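Side-chain contacts in glutamate--tRNA ligase (Methanothermobacter thermautotrophicus, PDB 3AII), which is a non-discriminating glutamyl-tRNA synthetase that probably activates glutamate with ATP and transfers it to the acceptor end of tRNA: residues T174-T179 and T266-Y271; G342-S345 and P350-G353; I368-V373 and Y390-S395; G456-R459 and N465-Y468. All blocks are in the same frame, centred on the assembly; numbering follows the deposited sequence.

Contact 1 of 4, residues T174-T179 and T266-Y271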
# COMPACT_ATOMS: atom_id res chain seq x y z
N THR A 174 12.27 -21.97 -18.87
CA THR A 174 11.62 -22.93 -17.99
C THR A 174 10.16 -23.10 -18.41
O THR A 174 9.65 -24.23 -18.51
CB THR A 174 11.71 -22.46 -16.52
OG1 THR A 174 13.09 -22.46 -16.11
CG2 THR A 174 10.91 -23.38 -15.61
N TYR A 175 9.47 -21.98 -18.66
CA TYR A 175 8.09 -22.09 -19.11
C TYR A 175 8.00 -22.80 -20.46
O TYR A 175 7.04 -23.51 -20.71
CB TYR A 175 7.41 -20.71 -19.18
CG TYR A 175 7.56 -19.93 -17.90
CD1 TYR A 175 7.18 -20.49 -16.68
CD2 TYR A 175 8.05 -18.64 -17.91
CE1 TYR A 175 7.32 -19.78 -15.50
CE2 TYR A 175 8.19 -17.92 -16.74
CZ TYR A 175 7.83 -18.50 -15.55
OH TYR A 175 7.99 -17.79 -14.39
N TYR A 176 8.99 -22.57 -21.33
CA TYR A 176 8.99 -23.25 -22.63
C TYR A 176 9.22 -24.75 -22.46
O TYR A 176 8.56 -25.57 -23.10
CB TYR A 176 10.06 -22.65 -23.54
CG TYR A 176 9.89 -21.18 -23.87
CD1 TYR A 176 8.65 -20.54 -23.75
CD2 TYR A 176 10.97 -20.42 -24.31
CE1 TYR A 176 8.51 -19.20 -24.04
CE2 TYR A 176 10.84 -19.08 -24.60
CZ TYR A 176 9.61 -18.47 -24.48
OH TYR A 176 9.50 -17.13 -24.80
N GLU A 177 10.17 -25.10 -21.59
CA GLU A 177 10.47 -26.50 -21.27
C GLU A 177 9.22 -27.22 -20.79
O GLU A 177 8.89 -28.34 -21.26
CB GLU A 177 11.55 -26.57 -20.18
CG GLU A 177 11.92 -27.99 -19.77
CD GLU A 177 12.80 -28.02 -18.52
OE1 GLU A 177 13.38 -26.97 -18.18
OE2 GLU A 177 12.88 -29.09 -17.88
N TYR A 178 8.51 -26.59 -19.87
CA TYR A 178 7.32 -27.24 -19.32
C TYR A 178 6.12 -27.18 -20.25
O TYR A 178 5.22 -27.98 -20.12
CB TYR A 178 7.03 -26.78 -17.88
CG TYR A 178 8.01 -27.46 -16.96
CD1 TYR A 178 7.77 -28.75 -16.50
CD2 TYR A 178 9.22 -26.87 -16.64
CE1 TYR A 178 8.69 -29.41 -15.71
CE2 TYR A 178 10.16 -27.54 -15.85
CZ TYR A 178 9.87 -28.81 -15.39
OH TYR A 178 10.78 -29.48 -14.61
N THR A 179 6.11 -26.23 -21.18
CA THR A 179 5.11 -26.27 -22.26
C THR A 179 5.31 -27.51 -23.13
O THR A 179 4.35 -28.21 -23.46
CB THR A 179 5.17 -25.01 -23.13
OG1 THR A 179 4.77 -23.88 -22.33
CG2 THR A 179 4.22 -25.13 -24.33
N THR A 266 13.68 -7.35 -26.53
CA THR A 266 12.91 -8.03 -27.57
C THR A 266 13.35 -9.48 -27.74
O THR A 266 13.08 -10.11 -28.77
CB THR A 266 13.00 -7.30 -28.93
OG1 THR A 266 14.38 -7.20 -29.31
CG2 THR A 266 12.39 -5.91 -28.83
N ARG A 267 14.02 -10.01 -26.73
CA ARG A 267 14.46 -11.40 -26.77
C ARG A 267 13.31 -12.39 -26.97
O ARG A 267 13.46 -13.40 -27.66
CB ARG A 267 15.21 -11.75 -25.48
CG ARG A 267 16.69 -11.45 -25.54
CD ARG A 267 17.49 -12.72 -25.36
NE ARG A 267 17.60 -13.10 -23.95
CZ ARG A 267 18.23 -14.19 -23.52
NH1 ARG A 267 18.29 -14.45 -22.22
NH2 ARG A 267 18.81 -15.01 -24.39
N TYR A 268 12.17 -12.11 -26.35
CA TYR A 268 11.07 -13.06 -26.34
C TYR A 268 9.81 -12.47 -26.93
O TYR A 268 9.53 -11.28 -26.75
CB TYR A 268 10.76 -13.49 -24.90
CG TYR A 268 11.95 -14.05 -24.17
CD1 TYR A 268 12.60 -13.31 -23.18
CD2 TYR A 268 12.43 -15.30 -24.46
CE1 TYR A 268 13.69 -13.82 -22.50
CE2 TYR A 268 13.53 -15.83 -23.79
CZ TYR A 268 14.15 -15.08 -22.81
OH TYR A 268 15.24 -15.61 -22.15
N ARG A 269 9.03 -13.30 -27.61
CA ARG A 269 7.70 -12.89 -28.04
C ARG A 269 6.65 -13.88 -27.57
O ARG A 269 5.46 -13.63 -27.69
CB ARG A 269 7.63 -12.75 -29.56
CG ARG A 269 7.63 -14.08 -30.29
CD ARG A 269 7.38 -13.88 -31.78
NE ARG A 269 8.45 -13.11 -32.41
CZ ARG A 269 8.46 -12.77 -33.70
NH1 ARG A 269 7.45 -13.13 -34.48
NH2 ARG A 269 9.47 -12.07 -34.20
N VAL A 270 7.07 -15.02 -27.02
CA VAL A 270 6.08 -15.99 -26.56
C VAL A 270 6.06 -15.94 -25.03
O VAL A 270 7.09 -16.20 -24.40
CB VAL A 270 6.39 -17.42 -27.05
CG1 VAL A 270 5.30 -18.37 -26.56
CG2 VAL A 270 6.47 -17.47 -28.58
N TYR A 271 4.91 -15.59 -24.46
CA TYR A 271 4.81 -15.32 -23.02
C TYR A 271 3.77 -16.20 -22.34
O TYR A 271 2.71 -16.48 -22.92
CB TYR A 271 4.41 -13.86 -22.79
CG TYR A 271 5.55 -12.90 -22.97
CD1 TYR A 271 5.86 -12.38 -24.22
CD2 TYR A 271 6.34 -12.55 -21.89
CE1 TYR A 271 6.92 -11.49 -24.37
CE2 TYR A 271 7.39 -11.68 -22.03
CZ TYR A 271 7.68 -11.17 -23.27
OH TYR A 271 8.73 -10.29 -23.38
O HOH W 1 9.97 -15.98 -27.37

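Contact 2 of 4, residues G342-S345 and P350-G353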
# COMPACT_ATOMS: atom_id res chain seq x y z
N GLY A 342 0.20 14.25 -14.75
CA GLY A 342 0.22 15.32 -13.77
C GLY A 342 -0.83 15.11 -12.70
O GLY A 342 -1.64 14.18 -12.77
N GLU A 343 -0.84 15.99 -11.71
CA GLU A 343 -1.77 15.89 -10.59
C GLU A 343 -1.50 14.70 -9.70
O GLU A 343 -2.37 14.25 -8.96
CB GLU A 343 -3.23 15.90 -11.07
CG GLU A 343 -3.73 17.30 -11.39
CD GLU A 343 -3.32 18.31 -10.34
OE1 GLU A 343 -3.40 17.99 -9.13
OE2 GLU A 343 -2.90 19.43 -10.71
N TYR A 344 -0.28 14.17 -9.80
CA TYR A 344 0.34 13.39 -8.73
C TYR A 344 1.82 13.71 -8.78
O TYR A 344 2.43 13.69 -9.84
CB TYR A 344 0.11 11.89 -8.88
CG TYR A 344 -1.34 11.45 -8.77
CD1 TYR A 344 -2.14 11.89 -7.73
CD2 TYR A 344 -1.89 10.59 -9.70
CE1 TYR A 344 -3.46 11.49 -7.63
CE2 TYR A 344 -3.21 10.18 -9.61
CZ TYR A 344 -3.99 10.64 -8.57
OH TYR A 344 -5.30 10.23 -8.49
N SER A 345 2.39 14.04 -7.62
CA SER A 345 3.78 14.50 -7.56
C SER A 345 4.75 13.33 -7.67
O SER A 345 5.93 13.52 -7.97
CB SER A 345 4.02 15.25 -6.25
OG SER A 345 3.59 14.48 -5.14
N PRO A 350 0.15 12.19 -1.40
CA PRO A 350 -0.73 11.75 -0.31
C PRO A 350 -2.11 11.28 -0.78
O PRO A 350 -2.82 10.61 -0.04
CB PRO A 350 -0.84 13.00 0.58
CG PRO A 350 -0.51 14.13 -0.32
CD PRO A 350 0.51 13.61 -1.28
N ARG A 351 -2.47 11.63 -2.01
CA ARG A 351 -3.72 11.14 -2.58
C ARG A 351 -3.69 9.66 -2.93
O ARG A 351 -4.72 9.09 -3.27
CB ARG A 351 -4.09 11.97 -3.81
CG ARG A 351 -4.58 13.36 -3.45
CD ARG A 351 -4.63 14.28 -4.65
NE ARG A 351 -3.30 14.61 -5.15
CZ ARG A 351 -3.07 15.48 -6.12
NH1 ARG A 351 -4.10 16.09 -6.71
NH2 ARG A 351 -1.83 15.74 -6.51
N LEU A 352 -2.51 9.05 -2.85
CA LEU A 352 -2.37 7.66 -3.24
C LEU A 352 -2.38 6.71 -2.05
O LEU A 352 -2.00 7.08 -0.94
CB LEU A 352 -1.09 7.46 -4.05
CG LEU A 352 -1.01 8.31 -5.33
CD1 LEU A 352 0.29 8.05 -6.08
CD2 LEU A 352 -2.23 8.03 -6.20
N GLY A 353 -2.83 5.48 -2.30
CA GLY A 353 -2.86 4.47 -1.26
C GLY A 353 -1.61 3.60 -1.23
O GLY A 353 -1.64 2.49 -0.72

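Contact 3 of 4, residues I368-V373 and Y390-S395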
# COMPACT_ATOMS: atom_id res chain seq x y z
N ILE A 368 -0.11 -1.17 10.18
CA ILE A 368 -0.55 -1.98 9.05
C ILE A 368 -0.48 -3.46 9.39
O ILE A 368 -1.42 -4.22 9.11
CB ILE A 368 0.31 -1.70 7.80
CG1 ILE A 368 0.19 -0.23 7.41
CG2 ILE A 368 -0.13 -2.59 6.65
CD1 ILE A 368 -1.23 0.25 7.25
N ARG A 369 0.63 -3.88 9.99
CA ARG A 369 0.79 -5.28 10.35
C ARG A 369 -0.29 -5.69 11.33
O ARG A 369 -0.90 -6.75 11.17
CB ARG A 369 2.18 -5.56 10.94
CG ARG A 369 2.39 -7.03 11.29
CD ARG A 369 3.81 -7.31 11.76
NE ARG A 369 4.81 -7.10 10.71
CZ ARG A 369 5.20 -8.02 9.83
NH1 ARG A 369 6.12 -7.72 8.93
NH2 ARG A 369 4.68 -9.25 9.85
N LYS A 370 -0.55 -4.86 12.33
CA LYS A 370 -1.55 -5.19 13.34
C LYS A 370 -2.95 -5.33 12.74
O LYS A 370 -3.69 -6.26 13.08
CB LYS A 370 -1.56 -4.17 14.49
CG LYS A 370 -2.64 -4.46 15.52
CD LYS A 370 -2.40 -3.74 16.84
CE LYS A 370 -3.54 -4.03 17.82
NZ LYS A 370 -3.27 -3.54 19.20
N LEU A 371 -3.28 -4.43 11.82
CA LEU A 371 -4.57 -4.47 11.14
C LEU A 371 -4.74 -5.79 10.40
O LEU A 371 -5.72 -6.51 10.60
CB LEU A 371 -4.67 -3.33 10.13
CG LEU A 371 -5.95 -3.36 9.29
CD1 LEU A 371 -7.18 -3.16 10.17
CD2 LEU A 371 -5.91 -2.33 8.18
N MET A 372 -3.77 -6.12 9.56
CA MET A 372 -3.86 -7.33 8.76
C MET A 372 -3.89 -8.61 9.58
O MET A 372 -4.57 -9.57 9.22
CB MET A 372 -2.73 -7.39 7.73
CG MET A 372 -2.73 -6.21 6.78
SD MET A 372 -4.36 -5.90 6.07
CE MET A 372 -3.98 -4.64 4.86
N VAL A 373 -3.15 -8.63 10.68
CA VAL A 373 -3.12 -9.79 11.55
C VAL A 373 -4.48 -9.99 12.23
O VAL A 373 -4.98 -11.11 12.29
CB VAL A 373 -2.02 -9.68 12.62
CG1 VAL A 373 -2.23 -10.71 13.72
CG2 VAL A 373 -0.64 -9.85 11.98
N TYR A 390 -6.14 4.52 11.01
CA TYR A 390 -5.76 5.69 11.79
C TYR A 390 -5.88 5.41 13.28
O TYR A 390 -5.05 5.86 14.08
CB TYR A 390 -6.64 6.90 11.43
CG TYR A 390 -6.52 7.36 9.99
CD1 TYR A 390 -5.39 7.08 9.24
CD2 TYR A 390 -7.52 8.12 9.40
CE1 TYR A 390 -5.27 7.50 7.93
CE2 TYR A 390 -7.42 8.55 8.09
CZ TYR A 390 -6.29 8.24 7.36
OH TYR A 390 -6.17 8.67 6.06
N GLY A 391 -6.91 4.66 13.66
CA GLY A 391 -7.10 4.28 15.04
C GLY A 391 -5.93 3.51 15.61
O GLY A 391 -5.50 3.76 16.74
N LEU A 392 -5.41 2.57 14.83
CA LEU A 392 -4.27 1.78 15.27
C LEU A 392 -3.02 2.64 15.31
O LEU A 392 -2.20 2.52 16.23
CB LEU A 392 -4.05 0.60 14.32
CG LEU A 392 -5.09 -0.52 14.42
CD1 LEU A 392 -4.89 -1.49 13.27
CD2 LEU A 392 -4.99 -1.22 15.76
N ASN A 393 -2.86 3.49 14.31
CA ASN A 393 -1.70 4.37 14.27
C ASN A 393 -1.72 5.38 15.41
O ASN A 393 -0.68 5.66 16.02
CB ASN A 393 -1.65 5.12 12.94
CG ASN A 393 -0.25 5.56 12.60
OD1 ASN A 393 0.66 4.72 12.53
ND2 ASN A 393 -0.06 6.86 12.39
N ARG A 394 -2.90 5.92 15.69
CA ARG A 394 -3.06 6.88 16.77
C ARG A 394 -2.64 6.28 18.12
O ARG A 394 -1.95 6.92 18.91
CB ARG A 394 -4.51 7.37 16.82
CG ARG A 394 -4.79 8.40 17.91
CD ARG A 394 -6.25 8.87 17.85
NE ARG A 394 -6.58 9.41 16.53
CZ ARG A 394 -7.40 8.83 15.65
NH1 ARG A 394 -7.61 9.41 14.47
NH2 ARG A 394 -8.00 7.68 15.94
N SER A 395 -3.01 5.02 18.35
CA SER A 395 -2.62 4.34 19.58
C SER A 395 -1.11 4.29 19.74
O SER A 395 -0.60 4.37 20.86
CB SER A 395 -3.24 2.94 19.65
OG SER A 395 -4.65 3.07 19.73

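Contact 4 of 4, residues G456-R459 and N465-Y468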
# COMPACT_ATOMS: atom_id res chain seq x y z
N GLY A 456 -16.43 35.39 21.53
CA GLY A 456 -16.71 34.79 22.82
C GLY A 456 -15.47 34.54 23.64
O GLY A 456 -14.37 34.92 23.24
N PRO A 457 -15.64 33.89 24.80
CA PRO A 457 -14.52 33.66 25.71
C PRO A 457 -13.65 32.50 25.26
O PRO A 457 -14.16 31.47 24.80
CB PRO A 457 -15.22 33.32 27.03
CG PRO A 457 -16.50 32.67 26.59
CD PRO A 457 -16.92 33.43 25.36
N LEU A 458 -12.34 32.68 25.39
CA LEU A 458 -11.36 31.66 25.02
C LEU A 458 -10.35 31.53 26.14
O LEU A 458 -10.03 32.50 26.82
CB LEU A 458 -10.60 32.07 23.75
CG LEU A 458 -11.42 32.34 22.49
CD1 LEU A 458 -10.58 33.07 21.43
CD2 LEU A 458 -11.98 31.03 21.95
N ARG A 459 -9.82 30.33 26.30
CA ARG A 459 -8.66 30.14 27.15
C ARG A 459 -7.51 29.72 26.26
O ARG A 459 -7.55 28.65 25.64
CB ARG A 459 -8.91 29.07 28.20
CG ARG A 459 -7.66 28.79 29.02
CD ARG A 459 -7.95 28.03 30.28
NE ARG A 459 -6.70 27.69 30.96
CZ ARG A 459 -6.01 28.51 31.75
NH1 ARG A 459 -6.42 29.76 31.97
NH2 ARG A 459 -4.88 28.08 32.31
N ASN A 465 -7.07 33.78 29.99
CA ASN A 465 -8.42 33.75 29.46
C ASN A 465 -8.71 35.11 28.82
O ASN A 465 -8.37 36.14 29.38
CB ASN A 465 -9.43 33.49 30.59
CG ASN A 465 -9.02 32.30 31.45
OD1 ASN A 465 -8.63 31.26 30.93
ND2 ASN A 465 -9.11 32.46 32.77
N VAL A 466 -9.31 35.09 27.64
CA VAL A 466 -9.58 36.32 26.92
C VAL A 466 -10.99 36.28 26.36
O VAL A 466 -11.63 35.23 26.36
CB VAL A 466 -8.61 36.50 25.76
CG1 VAL A 466 -7.18 36.64 26.29
CG2 VAL A 466 -8.73 35.32 24.79
N ILE A 467 -11.47 37.44 25.90
CA ILE A 467 -12.73 37.51 25.18
C ILE A 467 -12.48 38.12 23.80
O ILE A 467 -11.86 39.18 23.68
CB ILE A 467 -13.79 38.31 25.97
CG1 ILE A 467 -14.06 37.61 27.30
CG2 ILE A 467 -15.09 38.43 25.16
CD1 ILE A 467 -14.83 38.42 28.27
N TYR A 468 -12.92 37.42 22.77
CA TYR A 468 -12.76 37.86 21.40
C TYR A 468 -14.09 38.45 20.94
O TYR A 468 -15.09 37.73 20.85
CB TYR A 468 -12.34 36.68 20.51
CG TYR A 468 -12.00 37.04 19.08
CD1 TYR A 468 -11.15 38.10 18.80
CD2 TYR A 468 -12.52 36.31 18.01
CE1 TYR A 468 -10.83 38.43 17.49
CE2 TYR A 468 -12.21 36.64 16.70
CZ TYR A 468 -11.36 37.69 16.45
OH TYR A 468 -11.03 38.03 15.15

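Contact 1 of 4, residues T174-T179 and T266-Y271
Tyr176 crosses from helix 172-184 to the backbone at the start of strand 270-272, where Tyr176 OH donates a hydrogen bond of 2.6 Å to Val270 O. The hydroxyl arrives in the carbonyl plane, on a lone pair, with a C=O...O angle of 140°, and the carbonyl oxygen in turn lies in the plane of the phenol ring, at its edge. A water completes the polar group: it donates to Tyr176 OH at 2.9 Å and accepts from Arg269 N at 2.9 Å. The hydroxyl is thus donor to one backbone group and, through the water, linked to a second.

Carbon contacts flank the hydroxyl end. Tyr268 slants in on the CE2 flank, its CD2 lying 3.5 Å from Tyr176 OH and, as an apolar contact, 4.1 Å from Tyr176 CE2. On the other flank, the apolar partner is Val270 CB, 4.1 Å from Tyr176 CE1. With CG anti to the carbonyl carbon (chi1 -61°), Tyr176 brings the hydroxyl end of its ring between these two side chains.

Phe226 meets the Tyr176 ring edge-to-face and also touches Val270, while Tyr176 packs on Met254 of strand 252-256. Helix 172-184 thus packs on a four-stranded antiparallel sheet through strands 252-256 and 270-272, the latter an outermost strand; the strand at the other border, 188-191, ends in the zinc ligand Cys191.

Contact 2 of 4, residues G342-S345 and P350-G353
Arg351 and Glu343 form a salt bridge within the irregular loop connecting helix 333-341 to helix 355-360, at the surface of the catalytic part of the enzyme. Arg351 NH1 donates to Glu343 OE1 at 3.2 Å and almost straight, with an N-H...O angle of 173°. The oxygen lies in the guanidinium plane and is met nearly end-on to its C-O bond, but the carboxylate itself is turned 77° from that plane. Glu343 is poorly ordered and touches a crystal neighbour, so the position of its carboxylate is less certain; Arg351 NH2 has its own salt bridge with Asp349, whose carboxylate also accepts from the backbone N of Ser345.

The backbone oxygen Glu343 O lies over one face of the guanidinium, 2.9 Å from Arg351 NH2, at an angle too poor for a hydrogen bond. Tyr344 CD1 approaches the same face, 3.9 Å from Arg351 NE, with the ring close to perpendicular to the guanidinium. The bend of the arginine chain at its third torsion (chi3 -69°) turns the guanidinium back toward Glu343.

Farther out, Tyr344 also rests on Ile339 and Leu352 on Ala335, both of helix 333-341, so the loop folds back on the helix it leaves. Pro350 and Arg351 touch Ala509 of the anticodon-binding region. Across the loop, Arg351 CB lies 3.9 Å from Tyr344 CE1, and a CH-pi contact sets Leu352 CD2 squarely over the Tyr344 ring, 3.9 Å from its centroid.

Contact 3 of 4, residues I368-V373 and Y390-S395
Helices 365-375 and 386-397 form a helix-helix packing late in the catalytic part of this synthetase, and Leu392 carries the contact between segments 368-373 and 390-395. Between these segments the backbones come nearest at Leu371 and Leu392, whose CA atoms are 7.5 Å apart. Leu392 sends its two methyls to different neighbours: CD2 meets the aliphatic stem of Lys370, 3.8 Å from Lys370 CE, while CD1 turns to the next residue. Lys370 keeps its chain fully extended from a CG anti to the backbone nitrogen (chi1 177°), which lays the stem obliquely across the leucine and carries NZ beyond it. An alanine at Leu392 would remove both methyls, and the gap would probably leave Leu371 CB without its partner across the interface and the Lys370 stem free to move.

Asn393 ties helix 386-397 to Gly362 and Arg364, just before helix 365-375, and also to His552 near the C-terminus. Leu371, besides meeting Leu392, packs on Lys388 and Ile389 one turn earlier in the second helix. The closest approach between the two segments is Leu392 CD1 at 3.6 Å from Leu371 CB, with the backbone nitrogen Leu371 N just behind, 3.7 Å from the same methyl.

Contact 4 of 4, residues G456-R459 and N465-Y468
Arg459 and Asn465 face each other as a non-hydrogen-bonded antiparallel pair, and their side chains supply the polar link that the backbone omits there. Arg459 extends with CG anti to the backbone nitrogen (chi1 175°), passes alongside the amide oxygen, Arg459 CG being 3.3 Å from Asn465 OD1, then turns its guanidinium back so that Arg459 NH1 donates to that oxygen at 2.9 Å. Asn465 OD1 sits at the guanidinium's edge, in its plane, whereas NH1 is tilted from the amide plane; the two flat groups stand 55° apart. The amide is fixed from its other end too, ND2 donating to Ser477 OG and Gly479 O. A leucine in place of Arg459 would probably leave Asn465 OD1 and Glu478 O, the second acceptor of NH1, without this donor.

Pro457 and Ile467 point to the same face as this pair. On the reverse face Leu458 and Tyr468 run side by side in the same direction, Leu458 CD1 lying 4.1 Å from Tyr468 CB, while Leu458 CB rests 3.9 Å from Val466 CG2.

Between the faces, the pairs Gly456-Tyr468 and Leu458-Val466 each share two backbone bonds, among them Leu458 N to Val466 O at 2.8 Å. Strands 456-460 and 464-469 thus make a beta hairpin, extended by strands 489-495 and 472-477 in the anticodon-binding region, consistent with the beta-barrel seen there in glutaminyl-tRNA synthetases.

In the fold
The contacts follow one another along the chain without interleaving, and none touches another. Contacts 1, 2 and 3 belong to the catalytic part, contact 4 to the anticodon-binding part. Contact 1, beside the small antiparallel sheet whose far border strand 188-191 carries the zinc ligand Cys191, and contact 4, in the beta hairpin, lie on opposite sides of the chain's centre, their centres about 75 Å apart. Contacts 2 and 3 occupy the middle: their centres are about 23 Å apart, their nearest atoms about 7 Å. Both also have neighbours from the C-terminal part, Ala509 and His552 respectively. This elongated layout is consistent with an enzyme that handles the acceptor end and the anticodon of one tRNA.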